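Local coordinates for protein aspartate semialdehyde dehydrogenase (Francisella tularensis subsp. tularensis, PDB 4WOJ) that probably catalyses the NADPH-dependent reductive dephosphorylation of aspartyl-4-phosphate to aspartate semialdehyde, a shared step towards lysine, methionine and threonine, at residues D118-D123 / A149-L154; P230-G235 / T241-K246; E250-K253 / K259-P262. One frame throughout, in Å; residues are numbered along the deposited sequence.

Interaction 1 of 3, residues D118-D123 / A149-L154; sequences DPLNHD and AIAGLL
Leu120 meets Ala151 and Leu154 with the two methyls at the end of its side chain, and the contact consists of little else. The helix starting at Asp118 points this leucine at the other segment, where the CA atoms of Leu120 and Ala151 are 7.2 Å apart. With CG turned to the backbone-N side (chi1 -85°) and CD1 continuing the chain outwards (chi2 173°), the side chain is extended and forked at its end. CD2 takes the nearer partner, 4.1 Å from Ala151 CB. CD1 reaches towards Leu154, whose own CD1 is 4.5 Å away, a looser approach of one methyl to another. Ala151 and Leu154 are three residues apart, so they present neighbouring points on one side of the short helix 151-154. That helix follows a break at Ile150, where the preceding helix 141-149 ends; Ile150 O then accepts from Leu154 N at 3.1 Å, which sets the turn that carries both partners of Leu120. Helix 118-130 belongs to the Rossmann-type NAD-binding domain: it is the crossover between the parallel neighbours 113-116 and 135-138, at the edge of the seven-stranded sheet. The contact sets the beginning of this crossover helix against helix 151-154, which follows the helix that starts at Cys141, the predicted nucleophile. Around the apolar spot, Leu120 also touches Ser147 and Lys155, and Ala151 touches Asn301. On the other side of the first turn, Asp118 OD2 forms a salt bridge with Arg363 of the C-terminal helix 354-369.

Interaction 2 of 3, residues P230-G235 / T241-K246; sequences PWIDVG and TKEEYK
Lys242 N donates to Val234 O at 2.7 Å, bent at the hydrogen (131°), and beside it Gly235 and Thr241 form a single backbone bridge. Thr241 sets its methyl on the indole of Trp231: CG2 stands 3.4 Å from the centroid of the five-membered ring, 15° off its normal, a CH-pi contact over the face. A Thr241 chi1 of 63° puts OG1 between backbone N and carbonyl carbon and leaves CG2 beside the N, over that ring. The ring is steadied by NE1, which donates to Asp233 O at 2.7 Å. Thr241 also caps helix 242-255 in a capping box: its N gives to Glu244 OE1 at 2.8 Å, and Glu244 N returns a weak bond to Thr241 OG1. A water accepts from Ile232 N and Thr241 OG1 and donates to Glu244 OE2, joining loop and box. Ile232 CG2 lies against Glu243 CG at 3.5 Å. Lys246 NZ forms a salt bridge with Glu243 OE1 (3.3 Å, weak as a hydrogen bond) and a long one with Asp233 OD2 (4.0 Å). Glu243 OE2 is hydrogen-bonded by Asn140, and the Glu243 side chain is about 5 Å from that of Cys141, the predicted acyl-thioester residue. The helix start is thus wedged between the active-site region, strand 263-266, whose Ile266 packs on Pro230 and Glu244, and the second subunit, whose Arg333 and Lys335 form salt bridges with Glu244.

Interaction 3 of 3, residues E250-K253 / K259-P262; sequences ELNK and KTIP
Leu251 opens the contact from helix 242-255, laying its CD2 methyl against Ile261 CG2 at 4.1 Å. A chi1 of 176° swings CG away from the backbone N, and the leucine packs on both the loop and helix 141-149 (Val143, Met146 and Ser147). Asn252, next along, does the polar work: its amide takes hold of both backbone polar groups of Ile261. OD1 accepts from Ile261 N at 2.9 Å in a nearly straight bond (177°), and ND2 donates to Ile261 O, also at 2.9 Å. The oxygen of Ile261 lies in the amide plane of Asn252, yet ND2 approaches that carbonyl from above its plane. One flat side chain therefore imitates a strand edge, offering an acceptor and a donor to an extended backbone. This suits the place in the fold, for the chain here is about to enter strand 263-266, the outermost strand of the dimerisation domain's mixed sheet within this chain, parallel to 159-167, and Pro262 already pairs its backbone with Val162. The amide has second partners: OD1 also bonds Thr257 OG1, just past the helix, and ND2 donates to Ala248 O. The backbone N of Ile261, together with the carbonyls of Ile261 and Ala248, makes plain which end of the amide is oxygen. Thr260 OG1 stands 3.4 Å from Asn252 ND2, at an angle too poor for a bond.

In the fold
From the N terminus, interaction 1 comes first. It joins the helix after strand 113-116 to the short helix 151-154, enclosing 25 residues that include strand 135-138 and nearly all of helix 141-149, on the way from the NAD-binding domain to the dimerisation domain. Interaction 2 then closes a five-residue loop at the start of helix 242-255, and interaction 3 another five-residue span at its end, before strand 263-266. The three follow in series, with none nested or crossed. Interactions 2 and 3 grip opposite ends of one helix, their centres about 17 Å apart, while interaction 3 comes within about 5 Å of interaction 1, nearest atoms, without touching it.

Interaction 1 of 3, residues D118-D123 / A149-L154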
loop_
_atom_site.group_PDB
_atom_site.type_symbol
_atom_site.label_atom_id
_atom_site.label_comp_id
_atom_site.label_asym_id
_atom_site.label_seq_id
_atom_site.Cartn_x
_atom_site.Cartn_y
_atom_site.Cartn_z
ATOM N N ASP B 118 -6.866 23.390 11.993
ATOM C CA ASP B 118 -7.891 24.405 12.204
ATOM C C ASP B 118 -9.164 24.233 11.359
ATOM O O ASP B 118 -10.204 24.711 11.761
ATOM C CB ASP B 118 -7.327 25.805 11.989
ATOM C CG ASP B 118 -7.020 26.075 10.527
ATOM O OD1 ASP B 118 -5.914 25.693 10.082
ATOM O OD2 ASP B 118 -7.889 26.620 9.825
ATOM N N PRO B 119 -9.098 23.546 10.206
ATOM C CA PRO B 119 -10.394 23.258 9.576
ATOM C C PRO B 119 -11.275 22.326 10.420
ATOM O O PRO B 119 -12.432 22.093 10.082
ATOM C CB PRO B 119 -9.995 22.577 8.264
ATOM C CG PRO B 119 -8.637 23.083 8.000
ATOM C CD PRO B 119 -7.994 23.098 9.353
ATOM N N LEU B 120 -10.718 21.763 11.488
ATOM C CA LEU B 120 -11.512 20.901 12.400
ATOM C C LEU B 120 -11.636 21.422 13.831
ATOM O O LEU B 120 -12.626 21.168 14.491
ATOM C CB LEU B 120 -10.949 19.469 12.388
ATOM C CG LEU B 120 -11.488 18.580 11.257
ATOM C CD1 LEU B 120 -10.746 17.267 11.225
ATOM C CD2 LEU B 120 -12.976 18.319 11.453
ATOM N N ASN B 121 -10.636 22.143 14.320
ATOM C CA ASN B 121 -10.636 22.557 15.715
ATOM C C ASN B 121 -10.187 23.978 15.859
ATOM O O ASN B 121 -9.536 24.336 16.835
ATOM C CB ASN B 121 -9.715 21.682 16.550
ATOM C CG ASN B 121 -8.254 21.850 16.173
ATOM O OD1 ASN B 121 -7.931 22.371 15.114
ATOM N ND2 ASN B 121 -7.370 21.408 17.041
ATOM N N HIS B 122 -10.526 24.811 14.896
ATOM C CA HIS B 122 -10.222 26.212 15.028
ATOM C C HIS B 122 -10.791 26.823 16.336
ATOM O O HIS B 122 -10.070 27.526 17.080
ATOM C CB HIS B 122 -10.814 26.948 13.862
ATOM C CG HIS B 122 -10.232 28.301 13.656
ATOM N ND1 HIS B 122 -10.058 28.840 12.401
ATOM C CD2 HIS B 122 -9.791 29.233 14.533
ATOM C CE1 HIS B 122 -9.552 30.056 12.515
ATOM N NE2 HIS B 122 -9.392 30.323 13.797
ATOM N N ASP B 123 -12.066 26.549 16.610
ATOM C CA ASP B 123 -12.724 27.089 17.836
ATOM C C ASP B 123 -11.953 26.802 19.127
ATOM O O ASP B 123 -11.983 27.573 20.082
ATOM C CB ASP B 123 -14.173 26.639 17.971
ATOM C CG ASP B 123 -14.409 25.166 17.587
ATOM O OD1 ASP B 123 -13.502 24.300 17.622
ATOM O OD2 ASP B 123 -15.568 24.886 17.220
ATOM N N ALA B 149 -9.847 14.430 5.062
ATOM C CA ALA B 149 -10.549 13.759 3.982
ATOM C C ALA B 149 -12.008 13.416 4.385
ATOM O O ALA B 149 -12.945 13.649 3.628
ATOM C CB ALA B 149 -9.817 12.504 3.593
ATOM N N ILE B 150 -12.191 12.887 5.583
ATOM C CA ILE B 150 -13.543 12.564 6.059
ATOM C C ILE B 150 -14.057 13.580 7.100
ATOM O O ILE B 150 -14.918 13.269 7.928
ATOM C CB ILE B 150 -13.606 11.139 6.620
ATOM C CG1 ILE B 150 -12.548 10.925 7.697
ATOM C CG2 ILE B 150 -13.396 10.155 5.486
ATOM C CD1 ILE B 150 -12.704 9.622 8.444
ATOM N N ALA B 151 -13.540 14.802 7.009
ATOM C CA ALA B 151 -13.928 15.865 7.911
ATOM C C ALA B 151 -15.447 16.060 7.999
ATOM O O ALA B 151 -15.969 16.368 9.054
ATOM C CB ALA B 151 -13.256 17.168 7.506
ATOM N N GLY B 152 -16.118 15.907 6.862
ATOM C CA GLY B 152 -17.527 16.219 6.735
ATOM C C GLY B 152 -18.391 15.203 7.446
ATOM O O GLY B 152 -19.511 15.491 7.768
ATOM N N LEU B 153 -17.861 14.014 7.657
ATOM C CA LEU B 153 -18.476 13.014 8.522
ATOM C C LEU B 153 -18.113 13.233 10.015
ATOM O O LEU B 153 -18.947 13.030 10.911
ATOM C CB LEU B 153 -18.081 11.619 8.036
ATOM C CG LEU B 153 -18.546 11.265 6.611
ATOM C CD1 LEU B 153 -17.838 10.035 6.087
ATOM C CD2 LEU B 153 -20.038 11.013 6.558
ATOM N N LEU B 154 -16.894 13.690 10.283
ATOM C CA LEU B 154 -16.444 13.835 11.672
ATOM C C LEU B 154 -17.137 14.998 12.368
ATOM O O LEU B 154 -17.546 14.890 13.523
ATOM C CB LEU B 154 -14.951 14.018 11.750
ATOM C CG LEU B 154 -14.155 12.866 11.149
ATOM C CD1 LEU B 154 -12.783 13.338 10.711
ATOM C CD2 LEU B 154 -14.040 11.724 12.131
#

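Interaction 2 of 3, residues P230-G235 / T241-K246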
loop_
_atom_site.group_PDB
_atom_site.type_symbol
_atom_site.label_atom_id
_atom_site.label_comp_id
_atom_site.label_asym_id
_atom_site.label_seq_id
_atom_site.Cartn_x
_atom_site.Cartn_y
_atom_site.Cartn_z
ATOM N N PRO B 230 6.298 -2.743 6.330
ATOM C CA PRO B 230 5.152 -2.624 7.198
ATOM C C PRO B 230 5.512 -2.447 8.661
ATOM O O PRO B 230 4.894 -3.073 9.531
ATOM C CB PRO B 230 4.373 -3.924 6.933
ATOM C CG PRO B 230 5.435 -4.911 6.613
ATOM C CD PRO B 230 6.522 -4.124 5.901
ATOM N N TRP B 231 6.499 -1.585 8.910
ATOM C CA TRP B 231 6.835 -1.099 10.248
ATOM C C TRP B 231 7.344 0.331 10.210
ATOM O O TRP B 231 8.371 0.606 9.606
ATOM C CB TRP B 231 7.882 -1.962 10.906
ATOM C CG TRP B 231 8.008 -1.690 12.379
ATOM C CD1 TRP B 231 8.657 -0.641 12.975
ATOM C CD2 TRP B 231 7.486 -2.485 13.441
ATOM N NE1 TRP B 231 8.575 -0.744 14.336
ATOM C CE2 TRP B 231 7.862 -1.872 14.650
ATOM C CE3 TRP B 231 6.778 -3.688 13.494
ATOM C CZ2 TRP B 231 7.523 -2.416 15.913
ATOM C CZ3 TRP B 231 6.427 -4.232 14.772
ATOM C CH2 TRP B 231 6.800 -3.588 15.945
ATOM N N ILE B 232 6.627 1.229 10.884
ATOM C CA ILE B 232 7.037 2.619 10.997
ATOM C C ILE B 232 7.121 3.015 12.453
ATOM O O ILE B 232 6.146 2.957 13.167
ATOM C CB ILE B 232 6.126 3.569 10.155
ATOM C CG1 ILE B 232 6.436 3.347 8.664
ATOM C CG2 ILE B 232 6.414 5.035 10.468
ATOM C CD1 ILE B 232 5.556 4.072 7.695
ATOM N N ASP B 233 8.315 3.429 12.871
ATOM C CA ASP B 233 8.551 3.952 14.225
ATOM C C ASP B 233 8.767 2.853 15.309
ATOM O O ASP B 233 9.212 1.757 15.019
ATOM C CB ASP B 233 7.461 4.945 14.632
ATOM C CG ASP B 233 8.039 6.161 15.367
ATOM O OD1 ASP B 233 8.074 6.128 16.633
ATOM O OD2 ASP B 233 8.470 7.131 14.682
ATOM N N VAL B 234 8.498 3.181 16.563
ATOM C CA VAL B 234 8.946 2.361 17.702
ATOM C C VAL B 234 7.854 1.332 18.078
ATOM O O VAL B 234 6.668 1.528 17.797
ATOM C CB VAL B 234 9.398 3.249 18.926
ATOM C CG1 VAL B 234 8.817 2.761 20.254
ATOM C CG2 VAL B 234 10.913 3.311 19.029
ATOM N N GLY B 235 8.293 0.219 18.661
ATOM C CA GLY B 235 7.384 -0.834 19.110
ATOM C C GLY B 235 6.576 -0.361 20.293
ATOM O O GLY B 235 7.105 0.279 21.202
ATOM N N THR B 241 2.849 -0.116 16.147
ATOM C CA THR B 241 4.010 0.750 16.132
ATOM C C THR B 241 3.548 2.067 16.740
ATOM O O THR B 241 2.339 2.292 16.948
ATOM C CB THR B 241 4.593 0.998 14.729
ATOM O OG1 THR B 241 3.642 1.663 13.900
ATOM C CG2 THR B 241 4.947 -0.291 14.077
ATOM N N LYS B 242 4.503 2.935 17.045
ATOM C CA LYS B 242 4.164 4.231 17.629
ATOM C C LYS B 242 3.376 5.039 16.595
ATOM O O LYS B 242 2.414 5.741 16.952
ATOM C CB LYS B 242 5.393 4.983 18.130
ATOM C CG LYS B 242 5.092 6.024 19.211
ATOM C CD LYS B 242 6.303 6.242 20.118
ATOM C CE LYS B 242 7.298 7.266 19.564
ATOM N NZ LYS B 242 7.135 8.597 20.227
ATOM N N GLU B 243 3.756 4.877 15.322
ATOM C CA GLU B 243 3.052 5.505 14.197
ATOM C C GLU B 243 1.566 5.252 14.195
ATOM O O GLU B 243 0.781 6.160 13.909
ATOM C CB GLU B 243 3.626 5.002 12.867
ATOM C CG GLU B 243 3.193 5.812 11.640
ATOM C CD GLU B 243 3.713 7.238 11.656
ATOM O OE1 GLU B 243 4.540 7.574 12.534
ATOM O OE2 GLU B 243 3.318 8.031 10.761
ATOM N N GLU B 244 1.205 4.010 14.525
ATOM C CA GLU B 244 -0.183 3.504 14.531
ATOM C C GLU B 244 -0.992 3.905 15.785
ATOM O O GLU B 244 -2.155 4.271 15.692
ATOM C CB GLU B 244 -0.164 1.974 14.407
ATOM C CG GLU B 244 0.438 1.485 13.094
ATOM C CD GLU B 244 0.936 0.044 13.116
ATOM O OE1 GLU B 244 0.978 -0.608 14.188
ATOM O OE2 GLU B 244 1.300 -0.450 12.036
ATOM N N TYR B 245 -0.370 3.832 16.953
ATOM C CA TYR B 245 -1.003 4.294 18.191
ATOM C C TYR B 245 -1.308 5.827 18.130
ATOM O O TYR B 245 -2.258 6.289 18.738
ATOM C CB TYR B 245 -0.108 3.927 19.411
ATOM C CG TYR B 245 -0.222 4.882 20.579
ATOM C CD1 TYR B 245 -1.085 4.631 21.640
ATOM C CD2 TYR B 245 0.527 6.065 20.601
ATOM C CE1 TYR B 245 -1.182 5.535 22.686
ATOM C CE2 TYR B 245 0.437 6.978 21.642
ATOM C CZ TYR B 245 -0.413 6.714 22.678
ATOM O OH TYR B 245 -0.476 7.648 23.691
ATOM N N LYS B 246 -0.453 6.610 17.462
ATOM C CA LYS B 246 -0.671 8.058 17.323
ATOM C C LYS B 246 -2.033 8.372 16.751
ATOM O O LYS B 246 -2.648 9.372 17.101
ATOM C CB LYS B 246 0.322 8.707 16.349
ATOM C CG LYS B 246 1.738 8.839 16.860
ATOM C CD LYS B 246 2.613 9.647 15.914
ATOM C CE LYS B 246 4.087 9.619 16.329
ATOM N NZ LYS B 246 4.856 8.525 15.645
HETATM O O HOH W 1 3.755 0.190 11.096
#

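Interaction 3 of 3, residues E250-K253 / K259-P262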
loop_
_atom_site.group_PDB
_atom_site.type_symbol
_atom_site.label_atom_id
_atom_site.label_comp_id
_atom_site.label_asym_id
_atom_site.label_seq_id
_atom_site.Cartn_x
_atom_site.Cartn_y
_atom_site.Cartn_z
ATOM N N GLU B 250 -4.523 11.146 18.973
ATOM C CA GLU B 250 -4.437 12.475 18.327
ATOM C C GLU B 250 -5.770 12.907 17.691
ATOM O O GLU B 250 -6.226 14.032 17.897
ATOM C CB GLU B 250 -3.307 12.506 17.283
ATOM C CG GLU B 250 -1.931 12.322 17.916
ATOM C CD GLU B 250 -0.759 12.429 16.941
ATOM O OE1 GLU B 250 -0.950 12.890 15.792
ATOM O OE2 GLU B 250 0.357 12.006 17.325
ATOM N N LEU B 251 -6.398 11.999 16.949
ATOM C CA LEU B 251 -7.726 12.269 16.386
ATOM C C LEU B 251 -8.708 12.665 17.485
ATOM O O LEU B 251 -9.436 13.646 17.363
ATOM C CB LEU B 251 -8.290 11.056 15.621
ATOM C CG LEU B 251 -9.725 11.240 15.088
ATOM C CD1 LEU B 251 -9.726 12.266 13.967
ATOM C CD2 LEU B 251 -10.353 9.952 14.621
ATOM N N ASN B 252 -8.723 11.908 18.568
ATOM C CA ASN B 252 -9.629 12.231 19.696
ATOM C C ASN B 252 -9.232 13.517 20.426
ATOM O O ASN B 252 -10.082 14.300 20.831
ATOM C CB ASN B 252 -9.807 11.016 20.596
ATOM C CG ASN B 252 -10.646 9.946 19.905
ATOM O OD1 ASN B 252 -11.865 10.090 19.792
ATOM N ND2 ASN B 252 -9.997 8.925 19.351
ATOM N N LYS B 253 -7.939 13.786 20.506
ATOM C CA LYS B 253 -7.505 15.075 21.058
ATOM C C LYS B 253 -7.946 16.229 20.137
ATOM O O LYS B 253 -8.404 17.249 20.612
ATOM C CB LYS B 253 -6.007 15.106 21.330
ATOM C CG LYS B 253 -5.557 16.444 21.883
ATOM C CD LYS B 253 -4.252 16.379 22.672
ATOM C CE LYS B 253 -4.104 17.650 23.503
ATOM N NZ LYS B 253 -2.794 17.718 24.214
ATOM N N LYS B 259 -16.837 10.790 23.376
ATOM C CA LYS B 259 -16.879 9.372 23.107
ATOM C C LYS B 259 -15.713 8.998 22.214
ATOM O O LYS B 259 -15.649 9.438 21.068
ATOM C CB LYS B 259 -18.212 9.056 22.407
ATOM C CG LYS B 259 -18.480 7.578 22.186
ATOM C CD LYS B 259 -19.536 7.395 21.112
ATOM C CE LYS B 259 -20.102 5.980 21.113
ATOM N NZ LYS B 259 -21.071 5.756 22.224
ATOM N N THR B 260 -14.796 8.174 22.700
ATOM C CA THR B 260 -13.647 7.843 21.851
ATOM C C THR B 260 -14.037 7.157 20.534
ATOM O O THR B 260 -14.843 6.238 20.491
ATOM C CB THR B 260 -12.575 6.994 22.530
ATOM O OG1 THR B 260 -11.501 6.802 21.588
ATOM C CG2 THR B 260 -13.133 5.635 22.977
ATOM N N ILE B 261 -13.462 7.657 19.457
ATOM C CA ILE B 261 -13.574 7.031 18.160
ATOM C C ILE B 261 -12.289 6.228 17.981
ATOM O O ILE B 261 -11.192 6.809 17.827
ATOM C CB ILE B 261 -13.684 8.101 17.069
ATOM C CG1 ILE B 261 -14.997 8.850 17.219
ATOM C CG2 ILE B 261 -13.525 7.523 15.651
ATOM C CD1 ILE B 261 -14.906 10.221 16.575
ATOM N N PRO B 262 -12.400 4.895 18.004
ATOM C CA PRO B 262 -11.209 4.118 17.758
ATOM C C PRO B 262 -10.666 4.341 16.332
ATOM O O PRO B 262 -11.432 4.482 15.381
ATOM C CB PRO B 262 -11.686 2.679 17.947
ATOM C CG PRO B 262 -12.965 2.752 18.693
ATOM C CD PRO B 262 -13.561 4.053 18.312
#